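Local coordinates for protein putative NAD(P)H-flavin oxidoreductase (Neisseria meningitidis serogroup A / serotype 4A, PDB 6WT2) that binds FMN and probably uses NAD(P)H to reduce nitro compounds, as a member of the nitroreductase family linked to chloramphenicol reduction, at residues V59-P63 and E64-A68. Residues are numbered along the deposited sequence; the frame is centred on the assembly and turned at random. Where two conformers were deposited one is given.
Sequences VVQNP and EIRQA
Asn62 N-caps helix 63-69 and, with Arg66 reaching back from the first turn, fixes the short link between strand 55-59 and that helix. With CG anti to the backbone N (chi1 -174°), the Asn62 amide swings alongside Glu64, and its OD1 accepts from Glu64 N at 2.8 Å, the donor standing above the carbonyl plane. A water bridges the other branch, ND2, to Glu64 OE1, tying the cap to the carboxylate. The Asn62 carbonyl O accepts from Arg66 N at 3.1 Å, opening the helical bonding that Gln67 N to Pro63 O continues.

Arg66 runs extended from CG to NE, which carries its guanidinium back along the link. There Arg66 NE donates to Val60 O at 2.9 Å (N-H...O 164°), and Arg66 NH2, in a more bent bond from above the amide plane, to Gln61 OE1 at 3.1 Å; both acceptors lie at the guanidinium edge, in its plane. Val60 CG1 meets Ile65 CG2 at 3.6 Å, the two side chains crossing at about a right angle.

Ser84 O receives both Gln61 NE2 and Arg66 NH2, joining the link to the residue just before strand 85-92, whereas Ile65 packs on Leu182 of helix 175-185 and on Ala224 of the second subunit, into which the sheet continues beside Val59.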
loop_
_atom_site.group_PDB
_atom_site.type_symbol
_atom_site.label_atom_id
_atom_site.label_comp_id
_atom_site.label_asym_id
_atom_site.label_seq_id
_atom_site.Cartn_x
_atom_site.Cartn_y
_atom_site.Cartn_z
ATOM N N VAL A 59 10.048 4.265 -14.924
ATOM C CA VAL A 59 10.416 2.978 -15.501
ATOM C C VAL A 59 11.871 3.082 -15.937
ATOM O O VAL A 59 12.203 3.848 -16.846
ATOM C CB VAL A 59 9.506 2.611 -16.677
ATOM C CG1 VAL A 59 9.696 1.156 -17.055
ATOM C CG2 VAL A 59 8.063 2.875 -16.309
ATOM N N VAL A 60 12.734 2.312 -15.292
ATOM C CA VAL A 60 14.174 2.457 -15.443
ATOM C C VAL A 60 14.651 1.284 -16.292
ATOM O O VAL A 60 15.084 0.245 -15.786
ATOM C CB VAL A 60 14.873 2.528 -14.086
ATOM C CG1 VAL A 60 16.367 2.748 -14.270
ATOM C CG2 VAL A 60 14.258 3.644 -13.257
ATOM N N GLN A 61 14.606 1.474 -17.608
ATOM C CA GLN A 61 15.042 0.466 -18.572
ATOM C C GLN A 61 16.438 0.723 -19.127
ATOM O O GLN A 61 17.047 -0.198 -19.681
ATOM C CB GLN A 61 14.030 0.397 -19.716
ATOM C CG GLN A 61 12.641 0.028 -19.212
ATOM C CD GLN A 61 12.676 -1.292 -18.487
ATOM O OE1 GLN A 61 12.744 -1.345 -17.250
ATOM N NE2 GLN A 61 12.663 -2.378 -19.251
ATOM N N ASN A 62 16.953 1.934 -18.979
ATOM C CA ASN A 62 18.288 2.310 -19.440
ATOM C C ASN A 62 19.356 1.644 -18.577
ATOM O O ASN A 62 19.485 1.988 -17.394
ATOM C CB ASN A 62 18.422 3.833 -19.395
ATOM C CG ASN A 62 19.715 4.339 -19.995
ATOM O OD1 ASN A 62 20.712 3.620 -20.086
ATOM N ND2 ASN A 62 19.708 5.606 -20.397
ATOM N N PRO A 63 20.141 0.708 -19.107
ATOM C CA PRO A 63 21.147 0.052 -18.259
ATOM C C PRO A 63 22.228 1.000 -17.730
ATOM O O PRO A 63 22.885 0.655 -16.734
ATOM C CB PRO A 63 21.727 -1.028 -19.183
ATOM C CG PRO A 63 21.509 -0.469 -20.579
ATOM C CD PRO A 63 20.168 0.203 -20.495
ATOM N N GLU A 64 22.447 2.168 -18.357
ATOM C CA GLU A 64 23.360 3.150 -17.765
ATOM C C GLU A 64 22.842 3.627 -16.417
ATOM O O GLU A 64 23.613 3.802 -15.464
ATOM C CB GLU A 64 23.556 4.361 -18.685
ATOM C CG GLU A 64 24.542 5.388 -18.089
ATOM C CD GLU A 64 24.513 6.756 -18.784
ATOM O OE1 GLU A 64 23.537 7.054 -19.508
ATOM O OE2 GLU A 64 25.482 7.534 -18.606
ATOM N N ILE A 65 21.533 3.846 -16.321
ATOM C CA ILE A 65 20.960 4.269 -15.057
ATOM C C ILE A 65 20.991 3.117 -14.066
ATOM O O ILE A 65 21.376 3.290 -12.908
ATOM C CB ILE A 65 19.537 4.808 -15.271
ATOM C CG1 ILE A 65 19.562 6.000 -16.219
ATOM C CG2 ILE A 65 18.916 5.210 -13.932
ATOM C CD1 ILE A 65 18.166 6.607 -16.422
ATOM N N ARG A 66 20.635 1.914 -14.515
ATOM C CA ARG A 66 20.671 0.767 -13.605
ATOM C C ARG A 66 22.065 0.566 -13.024
ATOM O O ARG A 66 22.217 0.310 -11.822
ATOM C CB ARG A 66 20.213 -0.498 -14.325
ATOM C CG ARG A 66 18.731 -0.534 -14.632
ATOM C CD ARG A 66 18.352 -1.907 -15.142
ATOM N NE ARG A 66 16.961 -1.967 -15.576
ATOM C CZ ARG A 66 16.323 -3.104 -15.826
ATOM N NH1 ARG A 66 16.956 -4.258 -15.655
ATOM N NH2 ARG A 66 15.057 -3.085 -16.222
ATOM N N GLN A 67 23.100 0.677 -13.859
ATOM C CA GLN A 67 24.461 0.525 -13.355
ATOM C C GLN A 67 24.841 1.663 -12.419
ATOM O O GLN A 67 25.625 1.460 -11.485
ATOM C CB GLN A 67 25.440 0.435 -14.518
ATOM C CG GLN A 67 25.295 -0.835 -15.313
ATOM C CD GLN A 67 25.848 -2.039 -14.589
ATOM O OE1 GLN A 67 25.295 -3.132 -14.674
ATOM N NE2 GLN A 67 26.956 -1.850 -13.878
ATOM N N ALA A 68 24.277 2.857 -12.638
ATOM C CA ALA A 68 24.603 3.997 -11.787
ATOM C C ALA A 68 24.038 3.845 -10.379
ATOM O O ALA A 68 24.629 4.357 -9.421
ATOM C CB ALA A 68 24.087 5.288 -12.415
HETATM O O HOH W 1 22.061 6.536 -21.543
#